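Local structure of alpha-glucosidase (Bacteroides thetaiotaomicron, 5XFM) at residues Y82-I87 / E442-Y448; G213-Y218 / A257-R261; Y286-Y292 / A423-M429; T519-P525 / V550-W554. The protein probably hydrolyses terminal beta-L-arabinopyranosides and alpha-galactosides, as a bifunctional, calcium-binding enzyme of glycoside hydrolase family 97. The protein carries 1 engineered substitution. All coordinates share one frame; numbering follows the deposited sequence.

Contact 1: Y82-I87 / E442-Y448; sequences YQQTRI and ERMYPNY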
# COMPACT_ATOMS: atom_id res chain seq x y z
N TYR A 82 11.20 2.74 -17.38
CA TYR A 82 10.36 1.56 -17.30
C TYR A 82 8.87 1.90 -17.28
O TYR A 82 8.47 3.00 -16.88
CB TYR A 82 10.73 0.71 -16.07
CG TYR A 82 10.40 1.29 -14.70
CD1 TYR A 82 9.13 1.12 -14.14
CD2 TYR A 82 11.36 1.93 -13.94
CE1 TYR A 82 8.82 1.62 -12.88
CE2 TYR A 82 11.07 2.43 -12.67
CZ TYR A 82 9.80 2.27 -12.15
OH TYR A 82 9.51 2.76 -10.90
N GLN A 83 8.07 0.97 -17.78
CA GLN A 83 6.62 1.13 -17.77
C GLN A 83 6.02 0.25 -16.69
O GLN A 83 6.47 -0.88 -16.49
CB GLN A 83 6.00 0.81 -19.14
CG GLN A 83 6.48 1.67 -20.32
CD GLN A 83 7.93 1.41 -20.69
OE1 GLN A 83 8.33 0.27 -20.92
NE2 GLN A 83 8.72 2.48 -20.78
N GLN A 84 5.04 0.78 -15.97
CA GLN A 84 4.40 0.01 -14.91
C GLN A 84 2.92 0.37 -14.79
O GLN A 84 2.58 1.53 -14.58
CB GLN A 84 5.10 0.26 -13.57
CG GLN A 84 4.60 -0.60 -12.43
CD GLN A 84 4.77 -2.09 -12.69
OE1 GLN A 84 5.85 -2.54 -13.09
NE2 GLN A 84 3.72 -2.86 -12.45
N THR A 85 2.06 -0.64 -14.93
CA THR A 85 0.63 -0.44 -14.71
C THR A 85 0.31 -0.65 -13.24
O THR A 85 1.14 -1.16 -12.49
CB THR A 85 -0.22 -1.40 -15.55
OG1 THR A 85 0.05 -2.75 -15.15
CG2 THR A 85 0.09 -1.23 -17.03
N ARG A 86 -0.91 -0.27 -12.85
CA ARG A 86 -1.44 -0.53 -11.50
C ARG A 86 -0.77 0.26 -10.38
O ARG A 86 -0.85 -0.13 -9.21
CB ARG A 86 -1.35 -2.03 -11.18
CG ARG A 86 -2.16 -2.93 -12.10
CD ARG A 86 -1.61 -4.35 -12.06
NE ARG A 86 -0.38 -4.47 -12.84
CZ ARG A 86 0.63 -5.29 -12.54
NH1 ARG A 86 0.56 -6.08 -11.48
NH2 ARG A 86 1.71 -5.32 -13.31
N ILE A 87 -0.08 1.35 -10.72
CA ILE A 87 0.48 2.24 -9.70
C ILE A 87 0.12 3.69 -10.03
O ILE A 87 -0.65 3.93 -10.96
CB ILE A 87 2.02 2.10 -9.57
CG1 ILE A 87 2.73 2.57 -10.84
CG2 ILE A 87 2.42 0.67 -9.24
CD1 ILE A 87 4.21 2.82 -10.66
N GLU A 442 3.24 -4.93 -7.42
CA GLU A 442 2.67 -4.68 -8.75
C GLU A 442 3.69 -4.97 -9.86
O GLU A 442 3.36 -5.57 -10.89
CB GLU A 442 2.20 -3.22 -8.88
CG GLU A 442 0.98 -2.83 -8.04
CD GLU A 442 1.35 -2.25 -6.69
OE1 GLU A 442 2.50 -2.47 -6.24
OE2 GLU A 442 0.51 -1.55 -6.08
N ARG A 443 4.94 -4.56 -9.64
CA ARG A 443 5.98 -4.80 -10.61
C ARG A 443 6.46 -6.24 -10.52
O ARG A 443 6.69 -6.89 -11.54
CB ARG A 443 7.16 -3.84 -10.41
CG ARG A 443 8.20 -3.94 -11.50
CD ARG A 443 8.89 -2.61 -11.73
NE ARG A 443 9.90 -2.71 -12.78
CZ ARG A 443 9.63 -2.57 -14.07
NH1 ARG A 443 8.37 -2.36 -14.47
NH2 ARG A 443 10.60 -2.66 -14.98
N MET A 444 6.64 -6.73 -9.30
CA MET A 444 7.13 -8.10 -9.12
C MET A 444 6.17 -9.15 -9.69
O MET A 444 6.62 -10.16 -10.24
CB MET A 444 7.40 -8.36 -7.65
CG MET A 444 8.56 -7.54 -7.11
SD MET A 444 8.56 -7.31 -5.33
CE MET A 444 8.99 -8.95 -4.76
N TYR A 445 4.86 -8.90 -9.59
CA TYR A 445 3.83 -9.87 -10.03
C TYR A 445 2.80 -9.27 -11.00
O TYR A 445 1.93 -8.50 -10.58
CB TYR A 445 3.10 -10.45 -8.82
CG TYR A 445 4.02 -10.99 -7.75
CD1 TYR A 445 4.58 -12.26 -7.86
CD2 TYR A 445 4.34 -10.22 -6.63
CE1 TYR A 445 5.43 -12.75 -6.88
CE2 TYR A 445 5.18 -10.71 -5.66
CZ TYR A 445 5.72 -11.97 -5.78
OH TYR A 445 6.56 -12.44 -4.80
N PRO A 446 2.85 -9.68 -12.28
CA PRO A 446 2.00 -9.15 -13.35
C PRO A 446 0.50 -9.25 -13.08
O PRO A 446 -0.26 -8.43 -13.60
CB PRO A 446 2.37 -10.03 -14.56
CG PRO A 446 3.74 -10.53 -14.26
CD PRO A 446 3.82 -10.68 -12.77
N ASN A 447 0.08 -10.24 -12.29
CA ASN A 447 -1.35 -10.45 -12.04
C ASN A 447 -1.81 -9.97 -10.66
O ASN A 447 -2.95 -10.18 -10.26
CB ASN A 447 -1.71 -11.93 -12.23
CG ASN A 447 -0.86 -12.86 -11.37
OD1 ASN A 447 0.35 -12.65 -11.22
ND2 ASN A 447 -1.49 -13.89 -10.84
N TYR A 448 -0.91 -9.30 -9.94
CA TYR A 448 -1.27 -8.71 -8.66
C TYR A 448 -2.13 -7.47 -8.86
O TYR A 448 -1.74 -6.56 -9.59
CB TYR A 448 -0.01 -8.38 -7.85
CG TYR A 448 -0.30 -7.52 -6.65
CD1 TYR A 448 -0.91 -8.05 -5.52
CD2 TYR A 448 0.02 -6.17 -6.65
CE1 TYR A 448 -1.19 -7.27 -4.42
CE2 TYR A 448 -0.25 -5.38 -5.55
CZ TYR A 448 -0.86 -5.93 -4.44
OH TYR A 448 -1.13 -5.13 -3.36
O HOH W 1 4.53 -6.40 -13.62
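Arg86 NH1 donates to two backbone carbonyls of the segment 442-448, to Tyr445 O at 2.9 Å and, more straight, to Tyr448 O at 3.0 Å (N-H...O angle 164°). Tyr448 O is met in its carbonyl plane, on a lone pair. Tyr445 O also takes Tyr448 N, which closes the type I turn Tyr445-Tyr448, and the two donors come from opposite faces of its plane. In-plane partners at its edge hold the Arg86 guanidinium flat. Its NE gives a nearly linear bond to Thr85 OG1 (2.9 Å), and NH2 reaches Arg443 O through water 1. Pro446 O lies over one face and Glu442 CB over the other. Arg86 thus binds the turn that follows helix 441-444, where the chain leads into strand 448-451 of the parallel barrel sheet, and ties it to the chain leaving strand 69-83 of the N-terminal beta domain. A second arginine, Arg443, reaches from the helix to segment 82-87. Its NH1 bonds Gln84 OE1 at 2.9 Å, in the amide plane, with amide and guanidinium almost perpendicular (89°). A weak bond from the same NH1 to Gln83 O (3.1 Å) adds to it. The bend at chi2 of Gln84 (60°) turns its amide so that NE2 bonds back to Thr85 O. Tyr82 CD1 lies over one face of the Arg443 guanidinium, and the Tyr82 hydroxyl bonds Asp280.

Contact 2: G213-Y218 / A257-R261; sequences GVDSRY and ATPWR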
# COMPACT_ATOMS: atom_id res chain seq x y z
N GLY A 213 10.61 -5.30 -2.42
CA GLY A 213 11.28 -6.45 -3.00
C GLY A 213 11.31 -7.62 -2.04
O GLY A 213 12.22 -8.45 -2.09
N VAL A 214 10.30 -7.70 -1.18
CA VAL A 214 10.13 -8.88 -0.34
C VAL A 214 9.34 -9.96 -1.07
O VAL A 214 8.19 -9.75 -1.47
CB VAL A 214 9.41 -8.54 0.98
CG1 VAL A 214 9.10 -9.82 1.76
CG2 VAL A 214 10.24 -7.56 1.79
N ASP A 215 9.97 -11.12 -1.24
CA ASP A 215 9.30 -12.25 -1.84
C ASP A 215 9.59 -13.49 -1.02
O ASP A 215 9.91 -13.38 0.17
CB ASP A 215 9.73 -12.45 -3.30
CG ASP A 215 11.25 -12.48 -3.48
OD1 ASP A 215 11.97 -13.06 -2.63
OD2 ASP A 215 11.72 -11.92 -4.49
N SER A 216 9.54 -14.65 -1.65
CA SER A 216 9.71 -15.91 -0.95
C SER A 216 11.08 -16.06 -0.29
O SER A 216 11.27 -16.93 0.57
CB SER A 216 9.44 -17.08 -1.91
OG SER A 216 10.41 -17.15 -2.93
N ARG A 217 12.04 -15.24 -0.69
CA ARG A 217 13.42 -15.38 -0.21
C ARG A 217 13.69 -14.65 1.12
O ARG A 217 14.81 -14.65 1.60
CB ARG A 217 14.40 -14.90 -1.28
CG ARG A 217 14.62 -15.93 -2.39
CD ARG A 217 15.25 -15.33 -3.64
NE ARG A 217 14.36 -14.38 -4.29
CZ ARG A 217 14.77 -13.46 -5.17
NH1 ARG A 217 16.05 -13.38 -5.51
NH2 ARG A 217 13.89 -12.63 -5.72
N TYR A 218 12.67 -14.06 1.72
CA TYR A 218 12.87 -13.37 2.98
C TYR A 218 11.57 -13.30 3.77
O TYR A 218 10.54 -13.81 3.34
CB TYR A 218 13.40 -11.95 2.74
CG TYR A 218 14.46 -11.46 3.71
CD1 TYR A 218 15.79 -11.86 3.60
CD2 TYR A 218 14.15 -10.53 4.70
CE1 TYR A 218 16.77 -11.39 4.45
CE2 TYR A 218 15.13 -10.04 5.57
CZ TYR A 218 16.44 -10.48 5.44
OH TYR A 218 17.42 -10.01 6.29
N ALA A 257 20.78 -11.88 -1.11
CA ALA A 257 20.61 -10.50 -0.66
C ALA A 257 19.40 -10.32 0.25
O ALA A 257 18.51 -11.17 0.30
CB ALA A 257 20.50 -9.57 -1.88
N THR A 258 19.38 -9.20 0.98
CA THR A 258 18.21 -8.79 1.74
C THR A 258 17.32 -7.98 0.81
O THR A 258 17.75 -7.57 -0.26
CB THR A 258 18.58 -7.93 2.97
OG1 THR A 258 18.98 -6.62 2.54
CG2 THR A 258 19.69 -8.57 3.77
N PRO A 259 16.05 -7.79 1.19
CA PRO A 259 15.20 -6.83 0.47
C PRO A 259 15.73 -5.40 0.58
O PRO A 259 16.71 -5.15 1.28
CB PRO A 259 13.85 -6.95 1.18
CG PRO A 259 13.87 -8.29 1.83
CD PRO A 259 15.29 -8.55 2.20
N TRP A 260 15.10 -4.47 -0.13
CA TRP A 260 15.52 -3.08 -0.10
C TRP A 260 14.86 -2.34 1.07
O TRP A 260 13.65 -2.42 1.26
CB TRP A 260 15.17 -2.40 -1.42
CG TRP A 260 15.87 -3.00 -2.61
CD1 TRP A 260 15.42 -4.03 -3.39
CD2 TRP A 260 17.14 -2.62 -3.15
NE1 TRP A 260 16.33 -4.31 -4.38
CE2 TRP A 260 17.40 -3.46 -4.26
CE3 TRP A 260 18.09 -1.65 -2.81
CZ2 TRP A 260 18.56 -3.35 -5.02
CZ3 TRP A 260 19.25 -1.55 -3.57
CH2 TRP A 260 19.47 -2.40 -4.67
N ARG A 261 15.67 -1.64 1.85
CA ARG A 261 15.20 -0.70 2.86
C ARG A 261 15.05 0.66 2.16
O ARG A 261 15.98 1.10 1.49
CB ARG A 261 16.20 -0.58 3.99
CG ARG A 261 16.73 -1.91 4.50
CD ARG A 261 15.66 -2.71 5.14
NE ARG A 261 16.06 -4.09 5.45
CZ ARG A 261 15.25 -5.13 5.26
NH1 ARG A 261 14.04 -4.95 4.73
NH2 ARG A 261 15.66 -6.35 5.56
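Pro259 CD sits over the centre of the Tyr218 ring. It is 3.4 Å from the ring centroid and 14° off the normal, a CH-pi contact made face-on. The two side chains cross at about a right angle, so the proline presents its CD-CG edge to the ring. CD lies 3.4 Å from Tyr218 CG. Pro259 CG lies toward the CB side of the ring and also meets Val214 CG2 at 3.7 Å. Pro259 is therefore held between an aromatic face and a methyl group. Thr258 runs alongside Tyr218, pointing the same way, and its CG2 comes to 3.7 Å from Tyr218 OH. Arg261 crosses the ring at about a right angle, with the planes 55° apart, and Tyr218 CE2 lies at the edge of its guanidinium, 3.7 Å from NH2. The polar ends share a partner: Tyr218 OH hydrogen-bonds Glu142 OE2 of strand 136-147, which also forms a salt bridge with Arg261 NH2, while Arg261 NH1 forms one with Glu211. The contact lies within the N-terminal beta domain, of the galactose mutarotase clan. It joins the loop after strand 206-212 to the neighbouring antiparallel strand 256-266. The loop makes a type I turn from Asp215 to Tyr218, and an Asx turn lies within it: Asp215 OD1 accepts from Arg217 N at 2.9 Å. The Arg217 side chain folds back onto the same carboxylate, with NH2 in a salt bridge to Asp215 OD2. Gly213 has positive phi (77°), and a side chain there would lie close to Trp260 CD1. Val214 O accepts from Trp441 NE1 of helix 441-444.

Contact 3: Y286-Y292 / A423-M429; sequences YETKHDY and ADDHGLM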
# COMPACT_ATOMS: atom_id res chain seq x y z
N TYR A 286 8.12 -12.98 -13.17
CA TYR A 286 7.70 -13.80 -14.31
C TYR A 286 7.00 -12.94 -15.36
O TYR A 286 6.63 -11.79 -15.11
CB TYR A 286 6.81 -14.98 -13.89
CG TYR A 286 5.64 -14.68 -12.98
CD1 TYR A 286 5.77 -14.76 -11.60
CD2 TYR A 286 4.39 -14.37 -13.50
CE1 TYR A 286 4.71 -14.50 -10.76
CE2 TYR A 286 3.30 -14.11 -12.66
CZ TYR A 286 3.48 -14.18 -11.29
OH TYR A 286 2.43 -13.93 -10.44
N GLU A 287 6.90 -13.51 -16.56
CA GLU A 287 6.23 -12.87 -17.67
C GLU A 287 4.83 -13.47 -17.75
O GLU A 287 4.64 -14.64 -17.42
CB GLU A 287 7.00 -13.12 -18.97
CG GLU A 287 8.38 -12.43 -19.08
CD GLU A 287 8.33 -10.92 -19.29
OE1 GLU A 287 8.85 -10.46 -20.32
OE2 GLU A 287 7.79 -10.21 -18.42
N THR A 288 3.84 -12.68 -18.14
CA THR A 288 2.50 -13.23 -18.29
C THR A 288 2.07 -13.29 -19.75
O THR A 288 2.45 -12.44 -20.56
CB THR A 288 1.47 -12.44 -17.47
OG1 THR A 288 0.21 -13.14 -17.50
CG2 THR A 288 1.29 -11.04 -18.02
N LYS A 289 1.27 -14.30 -20.08
CA LYS A 289 0.67 -14.43 -21.40
C LYS A 289 -0.70 -13.77 -21.44
O LYS A 289 -1.31 -13.65 -22.50
CB LYS A 289 0.52 -15.91 -21.78
CG LYS A 289 1.82 -16.70 -21.83
CD LYS A 289 1.56 -18.18 -22.11
CE LYS A 289 2.84 -19.01 -22.05
NZ LYS A 289 4.00 -18.24 -22.58
N HIS A 290 -1.18 -13.32 -20.29
CA HIS A 290 -2.53 -12.77 -20.21
C HIS A 290 -2.56 -11.25 -20.21
O HIS A 290 -1.69 -10.59 -19.64
CB HIS A 290 -3.24 -13.31 -18.97
CG HIS A 290 -3.35 -14.80 -18.95
ND1 HIS A 290 -2.56 -15.59 -18.15
CD2 HIS A 290 -4.15 -15.64 -19.65
CE1 HIS A 290 -2.87 -16.86 -18.35
NE2 HIS A 290 -3.83 -16.92 -19.26
N ASP A 291 -3.60 -10.71 -20.84
CA ASP A 291 -3.84 -9.28 -20.89
C ASP A 291 -4.91 -8.95 -19.85
O ASP A 291 -6.11 -8.97 -20.15
CB ASP A 291 -4.29 -8.86 -22.29
CG ASP A 291 -4.46 -7.35 -22.44
OD1 ASP A 291 -3.99 -6.60 -21.56
OD2 ASP A 291 -5.06 -6.93 -23.45
N TYR A 292 -4.47 -8.68 -18.62
CA TYR A 292 -5.40 -8.55 -17.50
C TYR A 292 -6.14 -7.23 -17.58
O TYR A 292 -5.54 -6.17 -17.73
CB TYR A 292 -4.67 -8.68 -16.17
CG TYR A 292 -4.15 -10.08 -15.91
CD1 TYR A 292 -5.02 -11.14 -15.69
CD2 TYR A 292 -2.79 -10.34 -15.91
CE1 TYR A 292 -4.54 -12.42 -15.46
CE2 TYR A 292 -2.31 -11.61 -15.69
CZ TYR A 292 -3.18 -12.64 -15.46
OH TYR A 292 -2.69 -13.91 -15.24
N ALA A 423 -2.07 -18.72 -9.90
CA ALA A 423 -3.11 -17.84 -10.41
C ALA A 423 -2.78 -17.37 -11.80
O ALA A 423 -3.60 -17.49 -12.71
CB ALA A 423 -3.30 -16.64 -9.48
N ASP A 424 -1.57 -16.83 -11.99
CA ASP A 424 -1.18 -16.39 -13.32
C ASP A 424 -1.20 -17.52 -14.31
O ASP A 424 -1.56 -17.31 -15.47
CB ASP A 424 0.20 -15.76 -13.34
CG ASP A 424 0.56 -15.26 -14.73
OD1 ASP A 424 -0.09 -14.28 -15.17
OD2 ASP A 424 1.42 -15.87 -15.40
N ASP A 425 -0.80 -18.71 -13.88
CA ASP A 425 -0.87 -19.87 -14.78
C ASP A 425 -2.31 -20.13 -15.22
O ASP A 425 -2.55 -20.71 -16.28
CB ASP A 425 -0.29 -21.11 -14.11
CG ASP A 425 1.23 -21.06 -14.01
OD1 ASP A 425 1.85 -20.34 -14.81
OD2 ASP A 425 1.79 -21.75 -13.13
N HIS A 426 -3.29 -19.72 -14.41
CA HIS A 426 -4.68 -19.92 -14.80
C HIS A 426 -5.41 -18.62 -15.15
O HIS A 426 -6.63 -18.56 -15.06
CB HIS A 426 -5.42 -20.65 -13.69
CG HIS A 426 -4.83 -21.99 -13.39
ND1 HIS A 426 -3.82 -22.17 -12.47
CD2 HIS A 426 -5.11 -23.22 -13.89
CE1 HIS A 426 -3.50 -23.45 -12.42
NE2 HIS A 426 -4.27 -24.11 -13.27
N GLY A 427 -4.65 -17.61 -15.55
CA GLY A 427 -5.20 -16.34 -16.00
C GLY A 427 -6.04 -15.61 -14.97
O GLY A 427 -7.00 -14.92 -15.32
N LEU A 428 -5.66 -15.72 -13.71
CA LEU A 428 -6.44 -15.08 -12.65
C LEU A 428 -5.73 -13.89 -12.02
O LEU A 428 -4.55 -13.97 -11.68
CB LEU A 428 -6.79 -16.09 -11.57
CG LEU A 428 -7.73 -17.21 -11.98
CD1 LEU A 428 -7.62 -18.37 -11.01
CD2 LEU A 428 -9.15 -16.69 -12.04
N MET A 429 -6.46 -12.78 -11.88
CA MET A 429 -5.98 -11.68 -11.07
C MET A 429 -6.18 -12.00 -9.59
O MET A 429 -7.06 -12.79 -9.23
CB MET A 429 -6.71 -10.38 -11.43
CG MET A 429 -6.47 -9.92 -12.84
SD MET A 429 -7.40 -8.44 -13.28
CE MET A 429 -8.97 -9.21 -13.73
O HOH W 2 0.85 -16.63 -17.84
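His290 and Gly427 have their CA atoms 6.1 Å apart where the loop 286-292 passes the end of helix 410-425, which a Schellman motif closes: Leu428 N bonds Ala423 O, Gly427 N bonds Asp424 O, and Gly427 has positive phi. Asp424 is the hub. Its CG stands anti to the backbone N (chi1 -178°), which carries the carboxylate out to the loop. OD1 accepts two hydroxyls, Thr288 OG1 at 2.6 Å on the syn lone pair and Tyr292 OH at 2.6 Å from above the carboxylate plane. Thr288 OG1 also takes His290 N, an ST turn. Asp424 OD2 receives water 2, which Lys289 N holds. Gly427 CA lies over the centre of the His290 ring, 3.4 Å from its centroid, a CH-pi contact. Met429 CG packs on Tyr292 CD1 at 3.4 Å. Tyr286 CE2 touches Asp424 CB, and the Tyr286 hydroxyl bonds Asn447. A phenylalanine in place of Tyr292 would probably leave Asp424 OD1 with Thr288 as its one hydroxyl donor from the loop. The loop before the first barrel strand, 295-299, is thus tied to a helix C-terminus through one buried carboxylate. Two hydroxyls and a water would probably steady its negative charge.

Contact 4: T519-P525 / V550-W554; sequences TVLLQNP and VPTTW
Thr552 OG1 donates to Pro525 O at 2.6 Å, the one direct hydrogen bond between the two segments. The hydroxyl arrives tilted 31° from the carbonyl plane. It gets there because OG1 stands between the backbone N and the carbonyl carbon (chi1 70°), which turns it to Pro525. Packing completes the first shell. Gln523 CG meets the edge of the Trp554 indole, 3.9 Å from CD1, with the amide plane nearly perpendicular to the ring. Val550 CG2 touches Thr519 OG1 at 3.5 Å, while that hydroxyl bonds Leu516 O within its own helix. Waters fill in the next layer. Water 4 bridges Gln523 NE2 and Thr552 O, with 2.6 Å from the water to Thr552 O. Water 5 accepts from Asn524 N and lies 2.9 Å from Thr552 O, and Trp554 NE1 reaches it weakly. Water 3 lies between Thr519 O and Pro551 O. Further out, Arg572 of strand 567-574 makes a cation-pi contact with Trp554 and donates to Val520 O and Leu521 O. Gln523 NE2 also bonds Ser486. The contact joins the chain between helix 512-521 and barrel strand 526-528 to the linker that leads from helix 541-549 into the C-terminal beta domain. A valine in place of Thr552 would probably leave Pro525 O without its hydroxyl donor and loosen the linker at that point. Several carbonyls and N-H groups here are linked through water, so this buried junction between the barrel and the loop leading to strand 556-563 probably depends on ordered solvent as well as on direct packing.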
# COMPACT_ATOMS: atom_id res chain seq x y z
N THR A 519 -12.65 8.43 -4.64
CA THR A 519 -12.36 7.50 -5.74
C THR A 519 -11.10 7.91 -6.50
O THR A 519 -10.46 7.10 -7.17
CB THR A 519 -13.56 7.39 -6.73
OG1 THR A 519 -13.74 8.63 -7.43
CG2 THR A 519 -14.84 7.03 -5.98
N VAL A 520 -10.73 9.18 -6.38
CA VAL A 520 -9.52 9.68 -7.01
C VAL A 520 -8.36 9.66 -6.01
O VAL A 520 -7.22 9.37 -6.38
CB VAL A 520 -9.74 11.09 -7.57
CG1 VAL A 520 -8.46 11.63 -8.17
CG2 VAL A 520 -10.84 11.07 -8.61
N LEU A 521 -8.65 9.98 -4.76
CA LEU A 521 -7.63 10.00 -3.73
C LEU A 521 -7.01 8.63 -3.46
O LEU A 521 -5.79 8.51 -3.34
CB LEU A 521 -8.20 10.56 -2.42
CG LEU A 521 -8.59 12.03 -2.48
CD1 LEU A 521 -9.23 12.48 -1.16
CD2 LEU A 521 -7.39 12.90 -2.82
N LEU A 522 -7.84 7.60 -3.38
CA LEU A 522 -7.37 6.26 -3.01
C LEU A 522 -7.24 5.34 -4.23
O LEU A 522 -8.25 5.00 -4.86
CB LEU A 522 -8.32 5.64 -1.97
CG LEU A 522 -8.71 6.52 -0.78
CD1 LEU A 522 -9.53 5.76 0.26
CD2 LEU A 522 -7.48 7.15 -0.12
N GLN A 523 -6.02 4.90 -4.52
CA GLN A 523 -5.71 4.16 -5.75
C GLN A 523 -5.67 2.64 -5.58
O GLN A 523 -5.05 2.11 -4.64
CB GLN A 523 -4.38 4.67 -6.32
CG GLN A 523 -3.85 3.90 -7.53
CD GLN A 523 -2.96 2.74 -7.11
OE1 GLN A 523 -2.17 2.85 -6.16
NE2 GLN A 523 -3.08 1.61 -7.80
N ASN A 524 -6.35 1.94 -6.49
CA ASN A 524 -6.26 0.48 -6.63
C ASN A 524 -6.80 0.09 -8.01
O ASN A 524 -7.85 0.58 -8.42
CB ASN A 524 -7.02 -0.23 -5.51
CG ASN A 524 -6.62 -1.70 -5.36
OD1 ASN A 524 -7.19 -2.58 -6.01
ND2 ASN A 524 -5.63 -1.95 -4.52
N PRO A 525 -6.10 -0.81 -8.72
CA PRO A 525 -6.40 -1.15 -10.11
C PRO A 525 -7.80 -1.72 -10.33
O PRO A 525 -8.49 -1.37 -11.28
CB PRO A 525 -5.35 -2.22 -10.45
CG PRO A 525 -4.32 -2.11 -9.39
CD PRO A 525 -5.01 -1.64 -8.18
N VAL A 550 -15.89 6.81 -13.57
CA VAL A 550 -14.68 6.79 -12.76
C VAL A 550 -13.58 5.86 -13.31
O VAL A 550 -13.84 4.71 -13.68
CB VAL A 550 -15.01 6.41 -11.28
CG1 VAL A 550 -15.46 4.96 -11.16
CG2 VAL A 550 -13.84 6.70 -10.36
N PRO A 551 -12.35 6.37 -13.39
CA PRO A 551 -11.20 5.53 -13.76
C PRO A 551 -10.60 4.86 -12.53
O PRO A 551 -10.87 5.29 -11.41
CB PRO A 551 -10.22 6.52 -14.39
CG PRO A 551 -10.68 7.90 -13.96
CD PRO A 551 -11.97 7.78 -13.20
N THR A 552 -9.83 3.79 -12.73
CA THR A 552 -9.15 3.13 -11.61
C THR A 552 -7.65 3.03 -11.88
O THR A 552 -6.89 2.56 -11.03
CB THR A 552 -9.72 1.71 -11.33
OG1 THR A 552 -9.36 0.81 -12.38
CG2 THR A 552 -11.24 1.75 -11.18
N THR A 553 -7.21 3.45 -13.06
CA THR A 553 -5.80 3.39 -13.45
C THR A 553 -5.31 4.77 -13.88
O THR A 553 -6.09 5.60 -14.34
CB THR A 553 -5.56 2.40 -14.60
OG1 THR A 553 -6.33 2.80 -15.74
CG2 THR A 553 -5.98 0.99 -14.18
N TRP A 554 -4.01 5.02 -13.75
CA TRP A 554 -3.50 6.37 -13.95
C TRP A 554 -2.20 6.43 -14.74
O TRP A 554 -1.40 5.50 -14.72
CB TRP A 554 -3.31 7.05 -12.60
CG TRP A 554 -4.51 6.89 -11.70
CD1 TRP A 554 -4.63 6.04 -10.64
CD2 TRP A 554 -5.74 7.61 -11.78
NE1 TRP A 554 -5.87 6.18 -10.06
CE2 TRP A 554 -6.57 7.14 -10.74
CE3 TRP A 554 -6.23 8.61 -12.63
CZ2 TRP A 554 -7.86 7.63 -10.52
CZ3 TRP A 554 -7.51 9.10 -12.41
CH2 TRP A 554 -8.31 8.61 -11.37
O HOH W 3 -10.16 4.76 -8.60
O HOH W 4 -4.40 2.06 -10.53
O HOH W 5 -7.69 3.81 -8.57

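In the fold
Contact 1 is central to the set. Contacts 2 and 3 are nested inside the chain loop it closes, while contact 4 follows later. Contact 1 touches contact 3, their centres about 12 Å apart, through Asn447 ND2 and Leu428 O, 3.2 Å apart in a probable hydrogen bond. It touches contact 4, centres about 15 Å apart, where Arg86 CB packs on Pro525 CG at 3.5 Å. It meets contact 2 through Met444 SD, 3.7 Å from Gly213 CA. Contacts 2 and 4 lie on opposite sides of the chain's centre, their centres about 28 Å apart. The calcium ion, held by Glu174, Glu452 and Glu458, is about 14 Å from the side chain of Tyr448 and about 13 Å from that of Asn524.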